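Local coordinates for putative hydrolase (PDB 3LHO), which probably acts as an iron-dependent dioxygenase of the 2-oxoadipate dioxygenase/decarboxylase family, and holds a nickel ion in this crystal, at residues A163-V168 with S231-F236; I38-A43 with Q91-I96; M20-A25 with M214-V219; A11-D16 with N128-G133. One frame throughout, in Å; residues are numbered along the deposited sequence.

Overall arrangement
Contacts 1 and 2 are both buried and belong to the same mixed sheet, meeting where strand 39-47 runs beside strand 165-169. Each pairs parallel strands, and together they bring His41, His165 and Glu235 to one nickel ion, so directed polar bonds on the metal face stand against apolar packing beneath. Contact 4, some 14 Å from either of them between centres, is also largely buried but relies on side-chain packing of helix 6-20 against a loop. Contact 3 lies nearer the surface, where one carboxylate meets the start of helix 22-32. Helix 6-20 packs one side against the sheet, where Leu13 touches residues of contacts 1 and 2.

Contact 1: A163-V168 with S231-F236; sequences ANHFTV and SCFYEF. With NI (nickel (II) ion), chain B.
Val168 and Tyr234 form the apolar centre: the CG2 methyl of Val168 rests against the hydroxyl end of the phenol, 3.6 Å from Tyr234 CZ. The Tyr234 CB turns away from 163-168, yet the ring comes back, with CG opposite the backbone N (chi1 -162°), and CE1 approaches Phe166 CB. Phe236 CD1 adds a further contact, 3.8 Å from Val168 CB, and helix 22-32 covers this face with Ile27 and His28. Strands 165-169 and 235-239 lie parallel in the mixed sheet, joined by bonds from Glu235 N to Phe166 O and from Val168 N to Glu235 O (2.9 Å). Strand alternation sends Thr167 and Glu235 to the other face, where His165 and Glu235 join His41 in a facial His-His-Glu triad, consistent with the Glyoxalase clan; three waters fill the opposite positions around the nickel. His165 NE2 binds the ion at 2.1 Å and Glu235 OE1 at 2.2 Å. Phe233 CE1 lies over one face of the imidazole, 3.5 Å from His165 CG, with the ring planes 35° apart. The rotation of that imidazole is fixed by ND1, which donates in the ring plane to a lone pair of Asn164 OD1 (2.8 Å). Thr167 OG1 donates to Glu235 OE1 at 2.7 Å, reaching it on the anti side and out of the carboxylate plane. A valine in place of Thr167 lacks this hydroxyl, and the carboxylate would probably be freer to turn about the metal. At the outer edge Glu235 OE2 accepts from a water that is itself a nickel ligand.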
loop_
_atom_site.group_PDB
_atom_site.type_symbol
_atom_site.label_atom_id
_atom_site.label_comp_id
_atom_site.label_asym_id
_atom_site.label_seq_id
_atom_site.Cartn_x
_atom_site.Cartn_y
_atom_site.Cartn_z
ATOM N N ALA A 163 4.892 3.893 -0.110
ATOM C CA ALA A 163 3.509 3.325 -0.358
ATOM C C ALA A 163 3.641 1.955 -0.971
ATOM O O ALA A 163 4.453 1.752 -1.868
ATOM C CB ALA A 163 2.668 4.246 -1.286
ATOM N N ASN A 164 2.866 0.985 -0.475
ATOM C CA ASN A 164 2.812 -0.312 -1.112
ATOM C C ASN A 164 1.964 -0.260 -2.372
ATOM O O ASN A 164 2.321 -0.868 -3.375
ATOM C CB ASN A 164 2.257 -1.380 -0.170
ATOM C CG ASN A 164 2.113 -2.774 -0.851
ATOM O OD1 ASN A 164 1.036 -3.133 -1.301
ATOM N ND2 ASN A 164 3.208 -3.537 -0.935
ATOM N N HIS A 165 0.846 0.467 -2.314
ATOM C CA HIS A 165 0.068 0.771 -3.544
ATOM C C HIS A 165 -0.875 1.940 -3.362
ATOM O O HIS A 165 -1.245 2.286 -2.233
ATOM C CB HIS A 165 -0.693 -0.468 -4.078
ATOM C CG HIS A 165 -1.691 -1.054 -3.130
ATOM N ND1 HIS A 165 -1.378 -2.042 -2.221
ATOM C CD2 HIS A 165 -3.033 -0.873 -3.034
ATOM C CE1 HIS A 165 -2.461 -2.397 -1.560
ATOM N NE2 HIS A 165 -3.487 -1.690 -2.023
ATOM N N PHE A 166 -1.198 2.577 -4.490
ATOM C CA PHE A 166 -2.387 3.413 -4.638
ATOM C C PHE A 166 -3.462 2.624 -5.359
ATOM O O PHE A 166 -3.140 1.789 -6.213
ATOM C CB PHE A 166 -2.067 4.612 -5.476
ATOM C CG PHE A 166 -1.366 5.663 -4.725
ATOM C CD1 PHE A 166 -0.065 5.461 -4.290
ATOM C CD2 PHE A 166 -1.997 6.883 -4.464
ATOM C CE1 PHE A 166 0.608 6.468 -3.594
ATOM C CE2 PHE A 166 -1.297 7.904 -3.801
ATOM C CZ PHE A 166 -0.037 7.662 -3.321
ATOM N N THR A 167 -4.719 2.923 -5.029
ATOM C CA THR A 167 -5.871 2.311 -5.653
ATOM C C THR A 167 -6.851 3.343 -6.198
ATOM O O THR A 167 -7.368 4.170 -5.434
ATOM C CB THR A 167 -6.614 1.412 -4.664
ATOM O OG1 THR A 167 -5.711 0.414 -4.164
ATOM C CG2 THR A 167 -7.819 0.743 -5.388
ATOM N N VAL A 168 -7.084 3.293 -7.512
ATOM C CA VAL A 168 -8.039 4.140 -8.198
ATOM C C VAL A 168 -9.463 3.821 -7.837
ATOM O O VAL A 168 -9.830 2.647 -7.740
ATOM C CB VAL A 168 -7.840 4.048 -9.729
ATOM C CG1 VAL A 168 -8.889 4.872 -10.468
ATOM C CG2 VAL A 168 -6.396 4.536 -10.076
ATOM N N SER A 231 8.350 -4.583 -7.295
ATOM C CA SER A 231 8.201 -3.410 -6.446
ATOM C C SER A 231 6.731 -3.325 -6.038
ATOM O O SER A 231 6.326 -3.941 -5.050
ATOM C CB SER A 231 8.716 -2.154 -7.168
ATOM O OG SER A 231 8.119 -2.042 -8.456
ATOM N N CYS A 232 5.928 -2.597 -6.801
ATOM C CA CYS A 232 4.491 -2.421 -6.492
ATOM C C CYS A 232 3.624 -2.605 -7.718
ATOM O O CYS A 232 4.066 -2.350 -8.849
ATOM C CB CYS A 232 4.229 -0.989 -6.035
ATOM S SG CYS A 232 5.305 -0.373 -4.707
ATOM N N PHE A 233 2.382 -3.020 -7.485
ATOM C CA PHE A 233 1.314 -2.871 -8.442
ATOM C C PHE A 233 0.498 -1.576 -8.184
ATOM O O PHE A 233 0.647 -0.935 -7.143
ATOM C CB PHE A 233 0.369 -4.087 -8.404
ATOM C CG PHE A 233 -0.179 -4.416 -7.047
ATOM C CD1 PHE A 233 -1.180 -3.630 -6.476
ATOM C CD2 PHE A 233 0.277 -5.519 -6.344
ATOM C CE1 PHE A 233 -1.698 -3.920 -5.209
ATOM C CE2 PHE A 233 -0.235 -5.837 -5.099
ATOM C CZ PHE A 233 -1.238 -5.023 -4.526
ATOM N N TYR A 234 -0.322 -1.225 -9.186
ATOM C CA TYR A 234 -1.360 -0.194 -9.128
ATOM C C TYR A 234 -2.690 -0.956 -9.153
ATOM O O TYR A 234 -2.873 -1.861 -9.960
ATOM C CB TYR A 234 -1.223 0.655 -10.376
ATOM C CG TYR A 234 -1.852 2.035 -10.445
ATOM C CD1 TYR A 234 -1.952 2.881 -9.323
ATOM C CD2 TYR A 234 -2.279 2.538 -11.680
ATOM C CE1 TYR A 234 -2.511 4.170 -9.441
ATOM C CE2 TYR A 234 -2.805 3.820 -11.796
ATOM C CZ TYR A 234 -2.894 4.638 -10.679
ATOM O OH TYR A 234 -3.423 5.901 -10.820
ATOM N N GLU A 235 -3.600 -0.566 -8.276
ATOM C CA GLU A 235 -4.845 -1.268 -8.015
ATOM C C GLU A 235 -6.065 -0.404 -8.400
ATOM O O GLU A 235 -5.943 0.812 -8.542
ATOM C CB GLU A 235 -4.889 -1.608 -6.543
ATOM C CG GLU A 235 -5.956 -2.621 -6.101
ATOM C CD GLU A 235 -5.753 -3.045 -4.635
ATOM O OE1 GLU A 235 -6.113 -2.244 -3.736
ATOM O OE2 GLU A 235 -5.229 -4.164 -4.373
ATOM N N PHE A 236 -7.214 -1.068 -8.582
ATOM C CA PHE A 236 -8.485 -0.452 -9.022
ATOM C C PHE A 236 -9.575 -1.057 -8.181
ATOM O O PHE A 236 -9.603 -2.253 -7.985
ATOM C CB PHE A 236 -8.694 -0.699 -10.530
ATOM C CG PHE A 236 -7.469 -0.359 -11.340
ATOM C CD1 PHE A 236 -7.276 0.919 -11.812
ATOM C CD2 PHE A 236 -6.464 -1.296 -11.546
ATOM C CE1 PHE A 236 -6.101 1.250 -12.484
ATOM C CE2 PHE A 236 -5.291 -0.958 -12.233
ATOM C CZ PHE A 236 -5.114 0.308 -12.681
HETATM NI NI NI B . -5.502 -2.261 -1.663
HETATM O O HOH W 1 2.010 -3.261 -4.575
HETATM O O HOH W 2 -5.038 -4.630 -1.781
HETATM O O HOH W 3 -7.174 -3.297 -1.135
HETATM O O HOH W 4 -5.349 -2.827 0.555
#

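Contact 2: I38-A43 with Q91-I96; sequences INDHIA and QPKVFI. With NI (nickel (II) ion), chain B.
His41 to Ala43 run parallel to Lys93 to Phe95, with the axes of strands 41-43 and 93-96 approaching to 4.7 Å at an angle of 19°, and three bonds join the backbones: Lys93 N to Asp40 O, Ile42 N to Lys93 O and Phe95 N to Ile42 O. On the metal face the polar side chains are linked in series. Lys93 bends at its last torsion (chi4 74°), which brings NZ to Asp40 OD1 in a salt bridge of 3.0 Å. The other oxygen of that carboxylate, OD2, receives the N-H of His41 ND1 at 2.6 Å on its anti lone pair; the bond is nearly straight (171°) and lies close to the plane of the imidazole. Held in this way, the ring presents NE2 to the nickel ion at 2.1 Å, so Asp40 is a second-shell residue that orients a metal ligand. Arg239 makes another salt bridge with Asp40 OD1, so two positive groups share this anion. The other face is apolar: Ile42 and Val94 lie side by side and point the same way, CG1 of Ile42 standing 4.1 Å from CG2 of Val94. Where the strands begin, Pro92 CB packs against Asn39 CB at 4.0 Å. Beyond Ile42 the apolar face is covered by Phe10 and Leu13 of helix 6-20 and by Phe61 of helix 54-62, while on the metal face Phe251 meets the rings of both His41 and Phe95. In the sheet, strand 165-169 flanks strand 39-47 antiparallel, and Asp40 and His41 form a classic beta bulge opposite its Thr167.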
loop_
_atom_site.group_PDB
_atom_site.type_symbol
_atom_site.label_atom_id
_atom_site.label_comp_id
_atom_site.label_asym_id
_atom_site.label_seq_id
_atom_site.Cartn_x
_atom_site.Cartn_y
_atom_site.Cartn_z
ATOM N N ILE A 38 -9.315 10.451 -8.646
ATOM C CA ILE A 38 -9.640 10.187 -7.260
ATOM C C ILE A 38 -9.200 8.749 -6.874
ATOM O O ILE A 38 -9.582 7.745 -7.530
ATOM C CB ILE A 38 -11.170 10.373 -6.970
ATOM C CG1 ILE A 38 -11.586 11.827 -7.290
ATOM C CG2 ILE A 38 -11.500 9.949 -5.519
ATOM C CD1 ILE A 38 -10.833 12.847 -6.530
ATOM N N ASN A 39 -8.446 8.651 -5.782
ATOM C CA ASN A 39 -8.035 7.348 -5.257
ATOM C C ASN A 39 -8.999 6.784 -4.196
ATOM O O ASN A 39 -9.501 7.517 -3.344
ATOM C CB ASN A 39 -6.622 7.467 -4.693
ATOM C CG ASN A 39 -5.595 7.811 -5.758
ATOM O OD1 ASN A 39 -4.858 8.824 -5.653
ATOM N ND2 ASN A 39 -5.553 7.007 -6.799
ATOM N N ASP A 40 -9.284 5.496 -4.267
ATOM C CA ASP A 40 -10.047 4.808 -3.220
ATOM C C ASP A 40 -9.242 4.711 -1.917
ATOM O O ASP A 40 -9.766 4.948 -0.816
ATOM C CB ASP A 40 -10.382 3.365 -3.663
ATOM C CG ASP A 40 -11.205 2.623 -2.626
ATOM O OD1 ASP A 40 -12.359 3.023 -2.424
ATOM O OD2 ASP A 40 -10.703 1.702 -1.933
ATOM N N HIS A 41 -7.967 4.340 -2.065
ATOM C CA HIS A 41 -7.077 4.156 -0.922
ATOM C C HIS A 41 -5.629 4.116 -1.299
ATOM O O HIS A 41 -5.295 4.000 -2.503
ATOM C CB HIS A 41 -7.462 2.898 -0.072
ATOM C CG HIS A 41 -7.236 1.563 -0.728
ATOM N ND1 HIS A 41 -8.212 0.925 -1.477
ATOM C CD2 HIS A 41 -6.190 0.688 -0.648
ATOM C CE1 HIS A 41 -7.760 -0.254 -1.865
ATOM N NE2 HIS A 41 -6.548 -0.427 -1.360
ATOM N N ILE A 42 -4.789 4.299 -0.268
ATOM C CA ILE A 42 -3.388 3.891 -0.238
ATOM C C ILE A 42 -3.201 2.817 0.852
ATOM O O ILE A 42 -4.064 2.621 1.754
ATOM C CB ILE A 42 -2.385 5.110 -0.065
ATOM C CG1 ILE A 42 -2.597 5.808 1.283
ATOM C CG2 ILE A 42 -2.544 6.121 -1.211
ATOM C CD1 ILE A 42 -1.439 5.914 2.139
ATOM N N ALA A 43 -2.126 2.047 0.710
ATOM C CA ALA A 43 -1.803 0.983 1.671
ATOM C C ALA A 43 -0.372 1.159 2.126
ATOM O O ALA A 43 0.531 1.309 1.267
ATOM C CB ALA A 43 -1.971 -0.406 1.024
ATOM N N GLN A 91 -10.444 12.576 -0.741
ATOM C CA GLN A 91 -9.198 12.085 -0.205
ATOM C C GLN A 91 -9.267 10.572 -0.076
ATOM O O GLN A 91 -10.326 10.002 0.168
ATOM C CB GLN A 91 -8.846 12.777 1.123
ATOM C CG GLN A 91 -8.641 14.305 1.029
ATOM C CD GLN A 91 -7.516 14.689 0.118
ATOM O OE1 GLN A 91 -6.606 13.901 -0.146
ATOM N NE2 GLN A 91 -7.570 15.898 -0.383
ATOM N N PRO A 92 -8.137 9.902 -0.308
ATOM C CA PRO A 92 -8.162 8.470 -0.215
ATOM C C PRO A 92 -8.393 7.954 1.209
ATOM O O PRO A 92 -7.976 8.585 2.180
ATOM C CB PRO A 92 -6.757 8.081 -0.714
ATOM C CG PRO A 92 -5.928 9.283 -0.572
ATOM C CD PRO A 92 -6.846 10.422 -0.786
ATOM N N LYS A 93 -8.999 6.785 1.356
ATOM C CA LYS A 93 -8.866 6.073 2.573
ATOM C C LYS A 93 -7.419 5.636 2.734
ATOM O O LYS A 93 -6.727 5.409 1.769
ATOM C CB LYS A 93 -9.757 4.798 2.600
ATOM C CG LYS A 93 -11.233 5.068 2.417
ATOM C CD LYS A 93 -11.978 3.738 2.422
ATOM C CE LYS A 93 -13.322 3.839 1.789
ATOM N NZ LYS A 93 -13.150 3.941 0.311
ATOM N N VAL A 94 -7.008 5.466 3.981
ATOM C CA VAL A 94 -5.674 5.063 4.344
ATOM C C VAL A 94 -5.730 3.737 5.113
ATOM O O VAL A 94 -6.328 3.621 6.173
ATOM C CB VAL A 94 -4.949 6.177 5.147
ATOM C CG1 VAL A 94 -3.581 5.650 5.664
ATOM C CG2 VAL A 94 -4.831 7.433 4.274
ATOM N N PHE A 95 -5.145 2.728 4.503
ATOM C CA PHE A 95 -5.104 1.404 5.052
ATOM C C PHE A 95 -3.673 1.159 5.557
ATOM O O PHE A 95 -2.701 1.283 4.769
ATOM C CB PHE A 95 -5.436 0.413 3.959
ATOM C CG PHE A 95 -5.562 -0.993 4.445
ATOM C CD1 PHE A 95 -6.731 -1.444 5.052
ATOM C CD2 PHE A 95 -4.473 -1.876 4.292
ATOM C CE1 PHE A 95 -6.840 -2.782 5.522
ATOM C CE2 PHE A 95 -4.550 -3.188 4.733
ATOM C CZ PHE A 95 -5.753 -3.658 5.359
ATOM N N ILE A 96 -3.553 0.846 6.850
ATOM C CA ILE A 96 -2.234 0.635 7.483
ATOM C C ILE A 96 -2.248 -0.703 8.187
ATOM O O ILE A 96 -3.112 -0.999 9.027
ATOM C CB ILE A 96 -1.779 1.774 8.427
ATOM C CG1 ILE A 96 -1.954 3.166 7.823
ATOM C CG2 ILE A 96 -0.302 1.518 8.885
ATOM C CD1 ILE A 96 -1.577 4.334 8.834
HETATM NI NI NI B . -5.502 -2.261 -1.663
HETATM O O HOH W 5 -11.692 8.594 -1.954
HETATM O O HOH W 2 -5.038 -4.630 -1.781
HETATM O O HOH W 3 -7.174 -3.297 -1.135
HETATM O O HOH W 4 -5.349 -2.827 0.555
#

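Contact 3: M20-A25 with M214-V219; sequences MTPSAA and MADKVV
The carboxylate of Asp216 is the flat group of this contact: the Pro22 ring lies over one face, with CD 3.3 Å from Asp216 OD2, while Thr21 CG2 approaches OD2 from the other side of the plane. Ser23 grips both oxygens. Its OG donates to OD1 at 2.6 Å on the syn lone pair, and its backbone N donates to OD2 at 3.0 Å, also from the syn side but 27° out of the carboxylate plane. Away from this pair, Val218 CG1 packs on CB of Met20, which is present as selenomethionine, at 4.2 Å. A water donates to Met20 O (3.0 Å) and to Lys217 O, tying the loop to the start of strand 217-222. Thr21, at the N-cap, makes no capping bond with its side chain; its OG1 turns back to Tyr17 O in helix 6-20. With an alanine at Asp216 the carboxylate is gone, and Ser23 N and OG would probably be left without their acceptor. The aspartate thus brings negative charge to the first turn of helix 22-32, where it is likely to be favoured by the helix dipole, and pins that turn to a segment nearly 190 residues further along the chain.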
loop_
_atom_site.group_PDB
_atom_site.type_symbol
_atom_site.label_atom_id
_atom_site.label_comp_id
_atom_site.label_asym_id
_atom_site.label_seq_id
_atom_site.Cartn_x
_atom_site.Cartn_y
_atom_site.Cartn_z
HETATM N N MSE A 20 9.107 3.679 -8.072
HETATM C CA MSE A 20 9.088 2.231 -8.006
HETATM C C MSE A 20 8.124 1.674 -9.031
HETATM O O MSE A 20 8.301 0.540 -9.454
HETATM C CB MSE A 20 8.549 1.731 -6.655
HETATM C CG MSE A 20 9.513 1.871 -5.529
HETATM SE SE MSE A 20 8.732 1.152 -3.979
HETATM C CE MSE A 20 7.384 2.490 -3.638
ATOM N N THR A 21 7.114 2.466 -9.400
ATOM C CA THR A 21 5.924 1.954 -10.102
ATOM C C THR A 21 5.594 2.828 -11.346
ATOM O O THR A 21 4.558 3.517 -11.391
ATOM C CB THR A 21 4.712 1.924 -9.137
ATOM O OG1 THR A 21 5.166 1.542 -7.831
ATOM C CG2 THR A 21 3.644 0.937 -9.608
ATOM N N PRO A 22 6.469 2.787 -12.364
ATOM C CA PRO A 22 6.247 3.577 -13.576
ATOM C C PRO A 22 4.916 3.302 -14.254
ATOM O O PRO A 22 4.339 4.221 -14.838
ATOM C CB PRO A 22 7.412 3.183 -14.498
ATOM C CG PRO A 22 7.990 1.962 -13.927
ATOM C CD PRO A 22 7.738 2.028 -12.445
ATOM N N SER A 23 4.416 2.074 -14.128
ATOM C CA SER A 23 3.110 1.735 -14.669
ATOM C C SER A 23 1.982 2.634 -14.115
ATOM O O SER A 23 1.074 3.010 -14.845
ATOM C CB SER A 23 2.771 0.277 -14.378
ATOM O OG SER A 23 3.657 -0.586 -15.067
ATOM N N ALA A 24 2.065 2.951 -12.830
ATOM C CA ALA A 24 1.116 3.819 -12.198
ATOM C C ALA A 24 1.179 5.205 -12.839
ATOM O O ALA A 24 0.152 5.823 -13.111
ATOM C CB ALA A 24 1.360 3.878 -10.634
ATOM N N ALA A 25 2.372 5.694 -13.114
ATOM C CA ALA A 25 2.432 7.034 -13.724
ATOM C C ALA A 25 1.722 6.999 -15.088
ATOM O O ALA A 25 0.926 7.899 -15.434
ATOM C CB ALA A 25 3.890 7.561 -13.843
HETATM N N MSE A 214 0.249 -6.096 -12.906
HETATM C CA MSE A 214 1.372 -6.848 -12.384
HETATM C C MSE A 214 2.407 -5.872 -11.880
HETATM O O MSE A 214 2.558 -4.798 -12.449
HETATM C CB MSE A 214 1.939 -7.698 -13.483
HETATM C CG MSE A 214 1.186 -9.023 -13.605
HETATM SE SE MSE A 214 2.572 -10.149 -14.184
HETATM C CE MSE A 214 2.449 -9.634 -15.889
ATOM N N ALA A 215 3.085 -6.230 -10.794
ATOM C CA ALA A 215 4.073 -5.339 -10.183
ATOM C C ALA A 215 5.184 -4.970 -11.147
ATOM O O ALA A 215 5.611 -5.772 -11.996
ATOM C CB ALA A 215 4.643 -5.958 -8.877
ATOM N N ASP A 216 5.631 -3.728 -11.067
ATOM C CA ASP A 216 6.826 -3.334 -11.765
ATOM C C ASP A 216 8.047 -3.955 -11.050
ATOM O O ASP A 216 7.886 -4.689 -10.074
ATOM C CB ASP A 216 6.930 -1.805 -11.826
ATOM C CG ASP A 216 5.901 -1.183 -12.775
ATOM O OD1 ASP A 216 5.737 -1.681 -13.903
ATOM O OD2 ASP A 216 5.275 -0.185 -12.396
ATOM N N LYS A 217 9.244 -3.617 -11.513
ATOM C CA LYS A 217 10.469 -4.211 -10.966
ATOM C C LYS A 217 11.378 -3.091 -10.534
ATOM O O LYS A 217 11.404 -2.049 -11.195
ATOM C CB LYS A 217 11.168 -5.066 -12.034
ATOM C CG LYS A 217 10.351 -6.294 -12.466
ATOM C CD LYS A 217 11.057 -7.127 -13.570
ATOM C CE LYS A 217 10.980 -6.461 -14.935
ATOM N NZ LYS A 217 11.182 -7.398 -16.086
ATOM N N VAL A 218 12.143 -3.303 -9.463
ATOM C CA VAL A 218 13.186 -2.348 -9.065
ATOM C C VAL A 218 14.411 -3.088 -8.618
ATOM O O VAL A 218 14.330 -4.253 -8.265
ATOM C CB VAL A 218 12.763 -1.428 -7.906
ATOM C CG1 VAL A 218 11.699 -0.460 -8.363
ATOM C CG2 VAL A 218 12.308 -2.249 -6.679
ATOM N N VAL A 219 15.545 -2.400 -8.613
ATOM C CA VAL A 219 16.806 -2.953 -8.124
ATOM C C VAL A 219 16.943 -2.552 -6.652
ATOM O O VAL A 219 16.772 -1.395 -6.296
ATOM C CB VAL A 219 18.035 -2.430 -8.951
ATOM C CG1 VAL A 219 19.313 -2.979 -8.381
ATOM C CG2 VAL A 219 17.913 -2.788 -10.418
HETATM O O HOH W 6 10.251 0.390 -11.713
#

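Contact 4: A11-D16 with N128-G133; sequences AALWQD and NFIYSG
Tyr131 lies along helix 6-20, its CB touching both Asp16 CB (3.9 Å) and Leu13 CD1 (4.0 Å). With CG between the backbone N and the carbonyl carbon (chi1 54°), the ring folds back over its own loop, so one face looks onto the Ala12 carbonyl oxygen and Leu13 N, while the opposite face covers Asn128 CA. Farther out, CE1 comes to 3.7 Å from Ala12 CB, and CZ closes to 3.4 Å from the same methyl. At the tip, the hydroxyl also touches Ala12 CB; its polar bond goes to His3 NE2, near the start of the chain. Beside the tyrosine, Leu13 and Ile130 meet at about a right angle, their CD1 methyls 3.7 Å apart, and Ile130 continues onto His60 and Phe61 of helix 54-62. Helix 6-20 is thereby packed against the loop that links helix 106-116 to helix 140-149. That loop has its own internal brace: Phe129 O accepts from both Ser132 N and Ser132 OG, the hydroxyl at 2.7 Å. The direct contact between the segments is mainly apolar, and polar linkage comes through a water, which donates to Asp16 OD1 and Tyr131 O, each at 2.8 Å. Asp16 OD2 makes a salt bridge with Arg162. The buried carboxylate therefore has polar partners on both oxygens, and the fit of helix to loop probably rests on how the Ala12 methyl and the leucine meet the tyrosine and isoleucine.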
loop_
_atom_site.group_PDB
_atom_site.type_symbol
_atom_site.label_atom_id
_atom_site.label_comp_id
_atom_site.label_asym_id
_atom_site.label_seq_id
_atom_site.Cartn_x
_atom_site.Cartn_y
_atom_site.Cartn_z
ATOM N N ALA A 11 0.740 14.036 -2.600
ATOM C CA ALA A 11 1.621 14.405 -3.708
ATOM C C ALA A 11 3.011 13.791 -3.502
ATOM O O ALA A 11 3.565 13.220 -4.415
ATOM C CB ALA A 11 1.736 15.956 -3.904
ATOM N N ALA A 12 3.568 13.938 -2.304
ATOM C CA ALA A 12 4.917 13.486 -2.016
ATOM C C ALA A 12 4.987 11.957 -1.990
ATOM O O ALA A 12 5.952 11.341 -2.508
ATOM C CB ALA A 12 5.412 14.107 -0.685
ATOM N N LEU A 13 3.949 11.325 -1.451
ATOM C CA LEU A 13 3.893 9.886 -1.439
ATOM C C LEU A 13 3.812 9.303 -2.855
ATOM O O LEU A 13 4.444 8.290 -3.165
ATOM C CB LEU A 13 2.692 9.391 -0.601
ATOM C CG LEU A 13 2.630 7.930 -0.188
ATOM C CD1 LEU A 13 3.652 7.551 0.934
ATOM C CD2 LEU A 13 1.201 7.564 0.268
ATOM N N TRP A 14 2.985 9.914 -3.682
ATOM C CA TRP A 14 2.843 9.517 -5.085
ATOM C C TRP A 14 4.127 9.718 -5.876
ATOM O O TRP A 14 4.524 8.845 -6.640
ATOM C CB TRP A 14 1.696 10.302 -5.710
ATOM C CG TRP A 14 1.503 10.090 -7.202
ATOM C CD1 TRP A 14 1.920 10.925 -8.207
ATOM C CD2 TRP A 14 0.834 8.992 -7.836
ATOM N NE1 TRP A 14 1.560 10.398 -9.439
ATOM C CE2 TRP A 14 0.897 9.210 -9.239
ATOM C CE3 TRP A 14 0.192 7.846 -7.362
ATOM C CZ2 TRP A 14 0.323 8.333 -10.166
ATOM C CZ3 TRP A 14 -0.373 6.973 -8.286
ATOM C CH2 TRP A 14 -0.303 7.217 -9.670
ATOM N N GLN A 15 4.792 10.844 -5.688
ATOM C CA GLN A 15 6.074 11.070 -6.415
ATOM C C GLN A 15 7.102 9.968 -6.113
ATOM O O GLN A 15 7.809 9.491 -7.009
ATOM C CB GLN A 15 6.697 12.457 -6.144
ATOM C CG GLN A 15 5.988 13.626 -6.905
ATOM C CD GLN A 15 5.795 13.360 -8.433
ATOM O OE1 GLN A 15 6.669 12.780 -9.097
ATOM N NE2 GLN A 15 4.653 13.786 -8.976
ATOM N N ASP A 16 7.146 9.554 -4.856
ATOM C CA ASP A 16 8.009 8.474 -4.432
ATOM C C ASP A 16 7.585 7.119 -4.977
ATOM O O ASP A 16 8.428 6.356 -5.463
ATOM C CB ASP A 16 8.141 8.429 -2.920
ATOM C CG ASP A 16 8.963 7.271 -2.488
ATOM O OD1 ASP A 16 10.172 7.317 -2.632
ATOM O OD2 ASP A 16 8.404 6.229 -2.099
ATOM N N ASN A 128 8.730 13.250 5.947
ATOM C CA ASN A 128 8.945 12.308 4.877
ATOM C C ASN A 128 8.921 10.888 5.348
ATOM O O ASN A 128 9.233 9.991 4.547
ATOM C CB ASN A 128 10.265 12.582 4.127
ATOM C CG ASN A 128 11.489 12.286 4.969
ATOM O OD1 ASN A 128 11.471 12.459 6.179
ATOM N ND2 ASN A 128 12.533 11.787 4.339
ATOM N N PHE A 129 8.560 10.642 6.616
ATOM C CA PHE A 129 8.740 9.286 7.130
ATOM C C PHE A 129 8.007 8.200 6.326
ATOM O O PHE A 129 8.571 7.129 6.069
ATOM C CB PHE A 129 8.382 9.151 8.615
ATOM C CG PHE A 129 8.536 7.699 9.132
ATOM C CD1 PHE A 129 9.798 7.105 9.156
ATOM C CD2 PHE A 129 7.442 6.937 9.484
ATOM C CE1 PHE A 129 9.982 5.848 9.555
ATOM C CE2 PHE A 129 7.610 5.656 9.906
ATOM C CZ PHE A 129 8.867 5.079 9.929
ATOM N N ILE A 130 6.762 8.431 5.922
ATOM C CA ILE A 130 6.025 7.350 5.259
ATOM C C ILE A 130 6.518 7.094 3.805
ATOM O O ILE A 130 6.129 6.136 3.184
ATOM C CB ILE A 130 4.491 7.560 5.317
ATOM C CG1 ILE A 130 4.072 8.734 4.459
ATOM C CG2 ILE A 130 3.945 7.675 6.824
ATOM C CD1 ILE A 130 2.532 8.812 4.271
ATOM N N TYR A 131 7.366 7.981 3.277
ATOM C CA TYR A 131 8.046 7.739 1.995
ATOM C C TYR A 131 9.572 7.874 2.099
ATOM O O TYR A 131 10.237 8.255 1.127
ATOM C CB TYR A 131 7.476 8.624 0.872
ATOM C CG TYR A 131 7.456 10.125 1.176
ATOM C CD1 TYR A 131 6.379 10.694 1.879
ATOM C CD2 TYR A 131 8.533 10.958 0.796
ATOM C CE1 TYR A 131 6.355 12.020 2.192
ATOM C CE2 TYR A 131 8.518 12.338 1.114
ATOM C CZ TYR A 131 7.393 12.847 1.803
ATOM O OH TYR A 131 7.318 14.160 2.136
ATOM N N SER A 132 10.112 7.542 3.277
ATOM C CA SER A 132 11.555 7.749 3.596
ATOM C C SER A 132 12.405 6.554 3.085
ATOM O O SER A 132 13.623 6.607 3.047
ATOM C CB SER A 132 11.760 7.900 5.142
ATOM O OG SER A 132 11.229 6.750 5.869
ATOM N N GLY A 133 11.772 5.436 2.770
ATOM C CA GLY A 133 12.513 4.250 2.265
ATOM C C GLY A 133 13.191 3.424 3.342
ATOM O O GLY A 133 12.682 3.264 4.485
HETATM O O HOH W 7 11.763 6.498 -0.491
#